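Local atomic coordinates of aldehyde dehydrogenase (Bartonella henselae, PDB entry 3I44), a protein that probably oxidises aldehydes to carboxylic acids with NAD(P)+ as electron acceptor. Residues I117-N122 and C295-G300; K27-G32 and I210-A215; I244-T247 and R251-K254. The protein carries 1 engineered substitution. One frame throughout, in Å; residues are numbered along the deposited sequence.

Interaction 1. Residues I117-N122 and C295-G300; sequences IDMALN and CFYNSG
Met119 and Tyr297 reach toward each other from opposite directions, and the thioether methyl meets the phenol end of the ring. Met119 CE lies 3.4 Å from Tyr297 CZ and almost as near the hydroxyl oxygen, approaching the ring plane obliquely. Met119 gets there by a folded path: CG sits between the backbone N and the carbonyl carbon (chi1 78°), and two further bends at chi2 and chi3 bring the methyl round to the ring. Asn298 crosses the methionine at about a right angle, with Asn298 OD1 3.8 Å from Met119 CE. Its amide is held from beyond the contact, ND2 bonding to the carbonyl oxygens of Gln301 and Asn172.

The segments are the first turns of helix 117-141 and the end of helix 287-296 with the turn after it, which in this family leads into the catalytic cysteine loop. Met119, Tyr297 and Trp173, which touches both Tyr297 and Asn298, probably line the substrate tunnel, as residues placed like them do in relatives.

At the ring's edge, in its plane, one water bridges the segments: it sits 2.6 Å from Tyr297 OH and donates to Asn122 OD1 over 2.7 Å.

Interaction 2. Residues K27-G32 and I210-A215; sequences KFYING and ILDEAA
Tyr29 and Asp212 both swing their side chains away from their own backbone nitrogens, with chi1 close to 180° in each (-174° for the tyrosine), and these extended conformations carry the phenol and the carboxylate into each other's reach. Tyr29 OH donates a short hydrogen bond of 2.6 Å to Asp212 OD1. The hydroxyl comes to that oxygen on its anti side and stands 32° out of the carboxylate plane. Seen from the tyrosine, OD1 lies at the ring's edge and near its plane, while the ring and the carboxylate are turned 69° against each other. Alongside the bond, the methylene carbon Asp212 CB lies 3.8 Å from Tyr29 CZ.

The contact ties strand 23-30, part of a small N-terminal sheet, to the last turn of helix 202-213, which connects strands 191-195 and 221-223 of the Rossmann-like dinucleotide-binding domain. Tyr29 is also joined by a backbone bond to Leu223 and packs on Phe221, which places it beside strand 221-223 as well as the helix; Leu211 of the helix touches Phe221 too. On the strand's own sheet, the ring of Trp34 meets that of Tyr29 at a steep tilt.

Just past the acidic residue the helix closes in a Schellman motif: Ala215 takes a positive phi, and Ala215 N bonds back to Asp212 O at 3.0 Å. The aspartate thus offers its carboxylate to the strand and its carbonyl to the helix end. Gly32 brings its backbone past the same carboxylate, Gly32 O standing 3.8 Å from Asp212 OD1 without a hydrogen bond. Glu213, next in the chain, makes a salt bridge with Lys100.

Interaction 3. Residues I244-T247 and R251-K254; sequences ISFT and RAGK
The ring of Phe246 meets Ala252 and Gly253 obliquely, and it presents its far corner to them: CZ faces the alanine methyl and CE2 the glycine backbone. Elsewhere the phenylalanine packs on Ile168, Leu269, Leu271 and Ile256, side chains of the neighbouring strands, of a loop and of the next turn of the helix. This is the tight joint of a beta-alpha-beta unit, in which strand 243-247 turns almost directly into helix 250-261 and the chain then returns along strand 266-270. Such units build the Rossmann-like dinucleotide-binding domain of aldehyde dehydrogenases.

Phe246 points from the strand toward the helix, with CG trans to the backbone nitrogen (chi1 172°), and chi2 of 92° sets the ring roughly perpendicular to the plane of CA, CB and CG. Ala252 sends its methyl back toward the strand, and Ala252 CB closes on Phe246 CZ at 3.5 Å, an apolar contact. Gly253 lets the helix backbone itself come close, since it has no side chain to stand beside the ring. It is probably the second glycine of the family's Gly-x-x-x-x-Gly cofactor-binding motif, although no dinucleotide is bound here.

Ser245 and Thr247, on either side of the phenylalanine in sequence, are hydrogen-bonded through their hydroxyls to Lys181 NZ, so these two hydroxyls are engaged away from the helix. The helix start carries a bond of its own, between Ala252 N and Ser249 OG. Close by, Phe246 CE2 stands 3.8 Å from Gly253 N and 4.0 Å from Gly253 CA.

No two of these contacts touch: their nearest atoms stay about 11 Å apart or more. Interaction 3 is the buried one, local and without hydrogen bonds between its segments, closing a strand onto the helix that follows it. Interactions 1 and 2 are partly buried and bring together segments more than 170 residues apart in sequence, and both use polar tyrosine hydroxyls: through a bridging water in interaction 1, and directly onto a carboxylate in interaction 2. The centre of interaction 2 lies farthest from the chain's centre, about 23 Å, where the N-terminal sheet meets the dinucleotide-binding domain. Interactions 1 and 3 sit on opposite sides of that centre, the former probably by the substrate tunnel, the latter probably at the cofactor-binding motif.

Interaction 1. Residues I117-N122 and C295-G300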
ATOM      1  N   ILE A 117       8.492   6.118 -36.014  1.00 23.28           N
ATOM      2  CA  ILE A 117       9.843   6.487 -35.620  1.00 24.10           C
ATOM      3  C   ILE A 117      10.020   7.920 -35.094  1.00 24.70           C
ATOM      4  O   ILE A 117      10.796   8.131 -34.158  1.00 24.73           O
ATOM      5  CB  ILE A 117      10.853   6.172 -36.773  1.00 24.85           C
ATOM      6  CG1 ILE A 117      12.305   6.315 -36.317  1.00 25.10           C
ATOM      7  CG2 ILE A 117      10.563   7.024 -37.996  1.00 25.06           C
ATOM      8  CD1 ILE A 117      12.776   5.237 -35.342  1.00 25.96           C
ATOM      9  N   ASP A 118       9.312   8.902 -35.645  1.00 24.86           N
ATOM     10  CA  ASP A 118       9.454  10.261 -35.110  1.00 24.62           C
ATOM     11  C   ASP A 118       9.021  10.285 -33.646  1.00 23.79           C
ATOM     12  O   ASP A 118       9.770  10.763 -32.777  1.00 24.06           O
ATOM     13  CB  ASP A 118       8.620  11.280 -35.887  1.00 24.31           C
ATOM     14  CG  ASP A 118       9.129  11.515 -37.296  1.00 26.75           C
ATOM     15  OD1 ASP A 118      10.296  11.146 -37.590  1.00 26.81           O
ATOM     16  OD2 ASP A 118       8.329  12.066 -38.097  1.00 25.43           O
ATOM     17  N   MET A 119       7.827   9.754 -33.374  1.00 22.58           N
ATOM     18  CA  MET A 119       7.312   9.734 -32.006  1.00 22.03           C
ATOM     19  C   MET A 119       8.030   8.684 -31.157  1.00 21.34           C
ATOM     20  O   MET A 119       8.091   8.838 -29.949  1.00 20.10           O
ATOM     21  CB  MET A 119       5.788   9.636 -31.931  1.00 22.03           C
ATOM     22  CG  MET A 119       5.152   8.226 -32.165  1.00 24.00           C
ATOM     23  SD  MET A 119       5.161   7.078 -30.769  1.00 24.69           S
ATOM     24  CE  MET A 119       3.953   7.897 -29.699  1.00 21.03           C
ATOM     25  N   ALA A 120       8.639   7.675 -31.788  1.00 20.93           N
ATOM     26  CA  ALA A 120       9.494   6.728 -31.081  1.00 21.82           C
ATOM     27  C   ALA A 120      10.683   7.484 -30.460  1.00 21.66           C
ATOM     28  O   ALA A 120      11.146   7.147 -29.367  1.00 22.64           O
ATOM     29  CB  ALA A 120      10.010   5.590 -32.047  1.00 20.58           C
ATOM     30  N   LEU A 121      11.223   8.470 -31.171  1.00 22.50           N
ATOM     31  CA  LEU A 121      12.312   9.299 -30.616  1.00 23.06           C
ATOM     32  C   LEU A 121      11.760  10.386 -29.691  1.00 23.36           C
ATOM     33  O   LEU A 121      12.186  10.471 -28.544  1.00 23.36           O
ATOM     34  CB  LEU A 121      13.170   9.936 -31.713  1.00 23.32           C
ATOM     35  CG  LEU A 121      14.368  10.785 -31.262  1.00 24.88           C
ATOM     36  CD1 LEU A 121      15.410   9.909 -30.516  1.00 26.49           C
ATOM     37  CD2 LEU A 121      15.053  11.496 -32.437  1.00 24.71           C
ATOM     38  N   ASN A 122      10.812  11.204 -30.161  1.00 23.56           N
ATOM     39  CA  ASN A 122      10.441  12.418 -29.423  1.00 23.89           C
ATOM     40  C   ASN A 122       9.463  12.210 -28.248  1.00 23.68           C
ATOM     41  O   ASN A 122       9.229  13.131 -27.485  1.00 22.77           O
ATOM     42  CB  ASN A 122       9.938  13.529 -30.358  1.00 25.17           C
ATOM     43  CG  ASN A 122       8.594  13.227 -30.996  1.00 29.77           C
ATOM     44  OD1 ASN A 122       7.664  12.673 -30.356  1.00 34.05           O
ATOM     45  ND2 ASN A 122       8.446  13.647 -32.273  1.00 34.49           N
ATOM     46  N   CYS A 295      -6.828  10.632 -28.138  1.00 22.60           N
ATOM     47  CA  CYS A 295      -7.358   9.274 -28.170  1.00 22.62           C
ATOM     48  C   CYS A 295      -6.593   8.329 -29.117  1.00 22.97           C
ATOM     49  O   CYS A 295      -6.357   7.172 -28.777  1.00 23.25           O
ATOM     50  CB  CYS A 295      -8.851   9.272 -28.526  1.00 22.68           C
ATOM     51  SG  CYS A 295      -9.672   7.651 -28.209  1.00 24.45           S
ATOM     52  N   PHE A 296      -6.186   8.813 -30.286  1.00 22.81           N
ATOM     53  CA  PHE A 296      -5.530   7.956 -31.265  1.00 22.81           C
ATOM     54  C   PHE A 296      -4.015   7.878 -31.107  1.00 22.74           C
ATOM     55  O   PHE A 296      -3.369   7.012 -31.717  1.00 22.76           O
ATOM     56  CB  PHE A 296      -5.857   8.409 -32.695  1.00 22.95           C
ATOM     57  CG  PHE A 296      -7.363   8.427 -33.021  1.00 23.02           C
ATOM     58  CD1 PHE A 296      -8.245   7.511 -32.439  1.00 23.77           C
ATOM     59  CD2 PHE A 296      -7.871   9.370 -33.909  1.00 22.38           C
ATOM     60  CE1 PHE A 296      -9.630   7.547 -32.738  1.00 24.39           C
ATOM     61  CE2 PHE A 296      -9.250   9.393 -34.248  1.00 23.65           C
ATOM     62  CZ  PHE A 296     -10.125   8.501 -33.635  1.00 23.25           C
ATOM     63  N   TYR A 297      -3.446   8.776 -30.315  1.00 21.64           N
ATOM     64  CA  TYR A 297      -2.003   8.819 -30.122  1.00 21.77           C
ATOM     65  C   TYR A 297      -1.511   7.477 -29.593  1.00 21.00           C
ATOM     66  O   TYR A 297      -2.163   6.836 -28.738  1.00 22.06           O
ATOM     67  CB  TYR A 297      -1.643   9.954 -29.150  1.00 21.61           C
ATOM     68  CG  TYR A 297      -0.175  10.286 -29.072  1.00 22.21           C
ATOM     69  CD1 TYR A 297       0.505  10.784 -30.161  1.00 25.85           C
ATOM     70  CD2 TYR A 297       0.520  10.118 -27.893  1.00 24.25           C
ATOM     71  CE1 TYR A 297       1.882  11.097 -30.080  1.00 28.01           C
ATOM     72  CE2 TYR A 297       1.856  10.417 -27.789  1.00 26.90           C
ATOM     73  CZ  TYR A 297       2.538  10.929 -28.870  1.00 28.21           C
ATOM     74  OH  TYR A 297       3.885  11.233 -28.720  1.00 31.83           O
ATOM     75  N   ASN A 298      -0.358   7.056 -30.078  1.00 21.20           N
ATOM     76  CA  ASN A 298       0.178   5.708 -29.776  1.00 20.91           C
ATOM     77  C   ASN A 298      -0.854   4.612 -30.105  1.00 21.17           C
ATOM     78  O   ASN A 298      -0.886   3.550 -29.464  1.00 22.21           O
ATOM     79  CB  ASN A 298       0.594   5.617 -28.307  1.00 20.77           C
ATOM     80  CG  ASN A 298       1.683   4.583 -28.057  1.00 20.24           C
ATOM     81  OD1 ASN A 298       2.600   4.396 -28.880  1.00 19.87           O
ATOM     82  ND2 ASN A 298       1.612   3.932 -26.902  1.00 18.21           N
ATOM     83  N   SER A 299      -1.681   4.890 -31.109  1.00 21.15           N
ATOM     84  CA  SER A 299      -2.757   4.008 -31.563  1.00 20.71           C
ATOM     85  C   SER A 299      -3.687   3.611 -30.420  1.00 21.52           C
ATOM     86  O   SER A 299      -4.260   2.516 -30.417  1.00 21.92           O
ATOM     87  CB  SER A 299      -2.183   2.788 -32.271  1.00 20.78           C
ATOM     88  OG  SER A 299      -1.235   3.193 -33.268  1.00 15.98           O
ATOM     89  N   GLY A 300      -3.859   4.535 -29.467  1.00 20.80           N
ATOM     90  CA  GLY A 300      -4.754   4.335 -28.350  1.00 20.38           C
ATOM     91  C   GLY A 300      -4.191   3.487 -27.233  1.00 20.66           C
ATOM     92  O   GLY A 300      -4.929   3.130 -26.280  1.00 21.80           O
TER
HETATM   93  O   HOH W   1       4.965  12.708 -30.550  1.00 29.97           O

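Interaction 2. Residues K27-G32 and I210-A215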
ATOM      1  N   LYS A  27      20.020 -14.021 -24.292  1.00 28.62           N
ATOM      2  CA  LYS A  27      20.746 -13.984 -23.036  1.00 28.93           C
ATOM      3  C   LYS A  27      19.994 -13.111 -22.020  1.00 28.55           C
ATOM      4  O   LYS A  27      19.130 -12.298 -22.408  1.00 26.71           O
ATOM      5  CB  LYS A  27      22.171 -13.472 -23.244  1.00 29.68           C
ATOM      6  CG  LYS A  27      23.142 -14.460 -23.994  1.00 31.51           C
ATOM      7  CD  LYS A  27      24.547 -13.846 -24.071  1.00 35.04           C
ATOM      8  CE  LYS A  27      25.446 -14.493 -25.131  1.00 38.34           C
ATOM      9  NZ  LYS A  27      25.634 -15.915 -24.833  1.00 40.07           N
ATOM     10  N   PHE A  28      20.311 -13.339 -20.732  1.00 27.47           N
ATOM     11  CA  PHE A  28      19.835 -12.543 -19.590  1.00 26.70           C
ATOM     12  C   PHE A  28      21.016 -11.754 -19.000  1.00 26.41           C
ATOM     13  O   PHE A  28      22.154 -12.135 -19.199  1.00 26.63           O
ATOM     14  CB  PHE A  28      19.227 -13.446 -18.517  1.00 26.62           C
ATOM     15  CG  PHE A  28      18.068 -14.294 -18.996  1.00 26.00           C
ATOM     16  CD1 PHE A  28      17.221 -13.861 -19.993  1.00 24.43           C
ATOM     17  CD2 PHE A  28      17.817 -15.527 -18.405  1.00 25.71           C
ATOM     18  CE1 PHE A  28      16.161 -14.642 -20.420  1.00 26.80           C
ATOM     19  CE2 PHE A  28      16.737 -16.309 -18.810  1.00 27.96           C
ATOM     20  CZ  PHE A  28      15.912 -15.872 -19.832  1.00 26.08           C
ATOM     21  N   TYR A  29      20.742 -10.638 -18.327  1.00 24.60           N
ATOM     22  CA  TYR A  29      21.796  -9.831 -17.707  1.00 24.03           C
ATOM     23  C   TYR A  29      21.723 -10.047 -16.190  1.00 24.38           C
ATOM     24  O   TYR A  29      20.806  -9.549 -15.491  1.00 22.34           O
ATOM     25  CB  TYR A  29      21.691  -8.351 -18.088  1.00 23.92           C
ATOM     26  CG  TYR A  29      22.843  -7.501 -17.576  1.00 23.82           C
ATOM     27  CD1 TYR A  29      24.088  -7.516 -18.199  1.00 26.78           C
ATOM     28  CD2 TYR A  29      22.677  -6.673 -16.480  1.00 23.40           C
ATOM     29  CE1 TYR A  29      25.156  -6.728 -17.735  1.00 26.10           C
ATOM     30  CE2 TYR A  29      23.711  -5.879 -16.015  1.00 24.76           C
ATOM     31  CZ  TYR A  29      24.956  -5.920 -16.633  1.00 27.44           C
ATOM     32  OH  TYR A  29      25.976  -5.138 -16.142  1.00 27.73           O
ATOM     33  N   ILE A  30      22.647 -10.873 -15.698  1.00 24.43           N
ATOM     34  CA  ILE A  30      22.645 -11.279 -14.309  1.00 25.17           C
ATOM     35  C   ILE A  30      24.056 -11.096 -13.737  1.00 25.41           C
ATOM     36  O   ILE A  30      25.023 -11.593 -14.302  1.00 25.02           O
ATOM     37  CB  ILE A  30      22.184 -12.730 -14.112  1.00 25.28           C
ATOM     38  CG1 ILE A  30      20.776 -12.938 -14.705  1.00 24.25           C
ATOM     39  CG2 ILE A  30      22.188 -13.056 -12.608  1.00 24.85           C
ATOM     40  CD1 ILE A  30      20.218 -14.414 -14.680  1.00 22.64           C
ATOM     41  N   ASN A  31      24.144 -10.352 -12.636  1.00 25.13           N
ATOM     42  CA  ASN A  31      25.387 -10.129 -11.936  1.00 26.79           C
ATOM     43  C   ASN A  31      26.488  -9.560 -12.833  1.00 27.38           C
ATOM     44  O   ASN A  31      27.619 -10.015 -12.811  1.00 27.59           O
ATOM     45  CB  ASN A  31      25.839 -11.430 -11.249  1.00 26.86           C
ATOM     46  CG  ASN A  31      26.652 -11.180  -9.984  1.00 28.48           C
ATOM     47  OD1 ASN A  31      26.590 -10.113  -9.354  1.00 31.01           O
ATOM     48  ND2 ASN A  31      27.403 -12.177  -9.595  1.00 30.00           N
ATOM     49  N   GLY A  32      26.139  -8.549 -13.621  1.00 27.66           N
ATOM     50  CA  GLY A  32      27.113  -7.836 -14.431  1.00 28.44           C
ATOM     51  C   GLY A  32      27.492  -8.484 -15.755  1.00 29.03           C
ATOM     52  O   GLY A  32      28.342  -7.962 -16.432  1.00 28.88           O
ATOM     53  N   ILE A 210      22.923  -0.048 -21.441  1.00 23.30           N
ATOM     54  CA  ILE A 210      23.219   1.298 -20.945  1.00 21.93           C
ATOM     55  C   ILE A 210      23.774   1.233 -19.519  1.00 21.64           C
ATOM     56  O   ILE A 210      24.824   1.825 -19.240  1.00 19.84           O
ATOM     57  CB  ILE A 210      22.023   2.215 -21.100  1.00 21.34           C
ATOM     58  CG1 ILE A 210      21.812   2.474 -22.598  1.00 22.55           C
ATOM     59  CG2 ILE A 210      22.226   3.594 -20.385  1.00 20.46           C
ATOM     60  CD1 ILE A 210      20.419   3.015 -22.988  1.00 21.50           C
ATOM     61  N   LEU A 211      23.125   0.447 -18.651  1.00 21.89           N
ATOM     62  CA  LEU A 211      23.481   0.367 -17.238  1.00 23.54           C
ATOM     63  C   LEU A 211      24.832  -0.335 -17.071  1.00 24.47           C
ATOM     64  O   LEU A 211      25.648   0.016 -16.239  1.00 25.30           O
ATOM     65  CB  LEU A 211      22.398  -0.363 -16.413  1.00 23.49           C
ATOM     66  CG  LEU A 211      21.413   0.587 -15.725  1.00 23.29           C
ATOM     67  CD1 LEU A 211      20.711   1.497 -16.742  1.00 21.59           C
ATOM     68  CD2 LEU A 211      20.401  -0.218 -14.906  1.00 22.55           C
ATOM     69  N   ASP A 212      25.073  -1.303 -17.924  1.00 25.64           N
ATOM     70  CA  ASP A 212      26.328  -2.022 -17.903  1.00 26.30           C
ATOM     71  C   ASP A 212      27.482  -1.097 -18.302  1.00 26.49           C
ATOM     72  O   ASP A 212      28.515  -1.105 -17.672  1.00 26.26           O
ATOM     73  CB  ASP A 212      26.215  -3.183 -18.866  1.00 26.50           C
ATOM     74  CG  ASP A 212      27.460  -4.030 -18.900  1.00 27.31           C
ATOM     75  OD1 ASP A 212      27.886  -4.519 -17.856  1.00 25.25           O
ATOM     76  OD2 ASP A 212      27.968  -4.220 -19.995  1.00 30.75           O
ATOM     77  N   GLU A 213      27.277  -0.294 -19.350  1.00 27.69           N
ATOM     78  CA  GLU A 213      28.274   0.689 -19.801  1.00 27.43           C
ATOM     79  C   GLU A 213      28.503   1.782 -18.743  1.00 27.97           C
ATOM     80  O   GLU A 213      29.598   2.340 -18.637  1.00 28.02           O
ATOM     81  CB  GLU A 213      27.856   1.309 -21.131  1.00 26.98           C
ATOM     82  CG  GLU A 213      28.936   2.232 -21.751  1.00 28.53           C
ATOM     83  CD  GLU A 213      28.579   2.811 -23.131  1.00 30.00           C
ATOM     84  OE1 GLU A 213      29.276   3.765 -23.556  1.00 31.20           O
ATOM     85  OE2 GLU A 213      27.616   2.339 -23.783  1.00 29.80           O
ATOM     86  N   ALA A 214      27.467   2.078 -17.962  1.00 27.99           N
ATOM     87  CA  ALA A 214      27.567   2.999 -16.818  1.00 27.83           C
ATOM     88  C   ALA A 214      28.354   2.412 -15.645  1.00 28.16           C
ATOM     89  O   ALA A 214      28.575   3.097 -14.653  1.00 27.38           O
ATOM     90  CB  ALA A 214      26.159   3.427 -16.350  1.00 27.88           C
ATOM     91  N   ALA A 215      28.757   1.142 -15.754  1.00 28.07           N
ATOM     92  CA  ALA A 215      29.535   0.457 -14.727  1.00 28.22           C
ATOM     93  C   ALA A 215      28.813   0.355 -13.380  1.00 28.07           C
ATOM     94  O   ALA A 215      29.420   0.327 -12.334  1.00 27.51           O
ATOM     95  CB  ALA A 215      30.951   1.094 -14.559  1.00 28.82           C
TER

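Interaction 3. Residues I244-T247 and R251-K254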
ATOM      1  N   ILE A 244       7.091  -5.473  -5.049  1.00 21.89           N
ATOM      2  CA  ILE A 244       6.865  -5.626  -6.473  1.00 22.45           C
ATOM      3  C   ILE A 244       6.261  -4.338  -7.018  1.00 21.39           C
ATOM      4  O   ILE A 244       5.221  -3.892  -6.505  1.00 20.53           O
ATOM      5  CB  ILE A 244       5.865  -6.733  -6.804  1.00 23.34           C
ATOM      6  CG1 ILE A 244       6.472  -8.071  -6.456  1.00 26.38           C
ATOM      7  CG2 ILE A 244       5.562  -6.742  -8.329  1.00 23.59           C
ATOM      8  CD1 ILE A 244       7.625  -8.452  -7.327  1.00 31.21           C
ATOM      9  N   SER A 245       6.919  -3.776  -8.043  1.00 20.23           N
ATOM     10  CA  SER A 245       6.386  -2.662  -8.813  1.00 20.68           C
ATOM     11  C   SER A 245       5.917  -3.178 -10.162  1.00 20.52           C
ATOM     12  O   SER A 245       6.716  -3.636 -10.956  1.00 19.33           O
ATOM     13  CB  SER A 245       7.413  -1.546  -8.991  1.00 19.91           C
ATOM     14  OG  SER A 245       6.779  -0.450  -9.617  1.00 20.36           O
ATOM     15  N   PHE A 246       4.618  -3.059 -10.423  1.00 20.19           N
ATOM     16  CA  PHE A 246       4.032  -3.631 -11.619  1.00 20.74           C
ATOM     17  C   PHE A 246       3.201  -2.614 -12.407  1.00 19.76           C
ATOM     18  O   PHE A 246       2.397  -1.902 -11.856  1.00 18.69           O
ATOM     19  CB  PHE A 246       3.154  -4.853 -11.246  1.00 20.58           C
ATOM     20  CG  PHE A 246       2.339  -5.399 -12.392  1.00 20.51           C
ATOM     21  CD1 PHE A 246       2.833  -6.411 -13.187  1.00 20.82           C
ATOM     22  CD2 PHE A 246       1.083  -4.905 -12.664  1.00 19.82           C
ATOM     23  CE1 PHE A 246       2.080  -6.909 -14.242  1.00 22.91           C
ATOM     24  CE2 PHE A 246       0.329  -5.399 -13.695  1.00 21.69           C
ATOM     25  CZ  PHE A 246       0.839  -6.386 -14.505  1.00 23.72           C
ATOM     26  N   THR A 247       3.454  -2.552 -13.698  1.00 20.14           N
ATOM     27  CA  THR A 247       2.646  -1.761 -14.629  1.00 20.18           C
ATOM     28  C   THR A 247       2.089  -2.730 -15.678  1.00 20.32           C
ATOM     29  O   THR A 247       2.835  -3.503 -16.264  1.00 18.70           O
ATOM     30  CB  THR A 247       3.505  -0.694 -15.311  1.00 20.52           C
ATOM     31  OG1 THR A 247       4.023   0.188 -14.303  1.00 20.68           O
ATOM     32  CG2 THR A 247       2.703   0.096 -16.338  1.00 19.87           C
ATOM     33  N   ARG A 251      -6.320  -6.986 -14.696  1.00 25.87           N
ATOM     34  CA  ARG A 251      -6.455  -8.435 -14.410  1.00 25.98           C
ATOM     35  C   ARG A 251      -5.165  -8.972 -13.832  1.00 25.12           C
ATOM     36  O   ARG A 251      -5.168  -9.659 -12.830  1.00 25.69           O
ATOM     37  CB  ARG A 251      -6.835  -9.259 -15.663  1.00 26.48           C
ATOM     38  N   ALA A 252      -4.042  -8.650 -14.467  1.00 25.95           N
ATOM     39  CA  ALA A 252      -2.724  -9.105 -14.004  1.00 25.07           C
ATOM     40  C   ALA A 252      -2.365  -8.513 -12.611  1.00 25.09           C
ATOM     41  O   ALA A 252      -1.754  -9.192 -11.761  1.00 24.62           O
ATOM     42  CB  ALA A 252      -1.667  -8.762 -15.031  1.00 25.38           C
ATOM     43  N   GLY A 253      -2.757  -7.255 -12.378  1.00 24.39           N
ATOM     44  CA  GLY A 253      -2.450  -6.585 -11.120  1.00 23.89           C
ATOM     45  C   GLY A 253      -3.089  -7.299  -9.939  1.00 23.22           C
ATOM     46  O   GLY A 253      -2.474  -7.415  -8.871  1.00 22.27           O
ATOM     47  N   LYS A 254      -4.325  -7.787 -10.126  1.00 23.06           N
ATOM     48  CA  LYS A 254      -5.033  -8.554  -9.085  1.00 22.99           C
ATOM     49  C   LYS A 254      -4.279  -9.804  -8.767  1.00 23.22           C
ATOM     50  O   LYS A 254      -4.167 -10.161  -7.601  1.00 24.31           O
ATOM     51  CB  LYS A 254      -6.458  -8.933  -9.517  1.00 23.49           C
ATOM     52  CG  LYS A 254      -7.411  -7.750  -9.679  1.00 25.42           C
ATOM     53  CD  LYS A 254      -8.592  -8.093 -10.617  1.00 30.21           C
ATOM     54  CE  LYS A 254      -9.852  -7.339 -10.270  1.00 33.00           C
ATOM     55  NZ  LYS A 254     -10.754  -7.035 -11.416  1.00 32.69           N
TER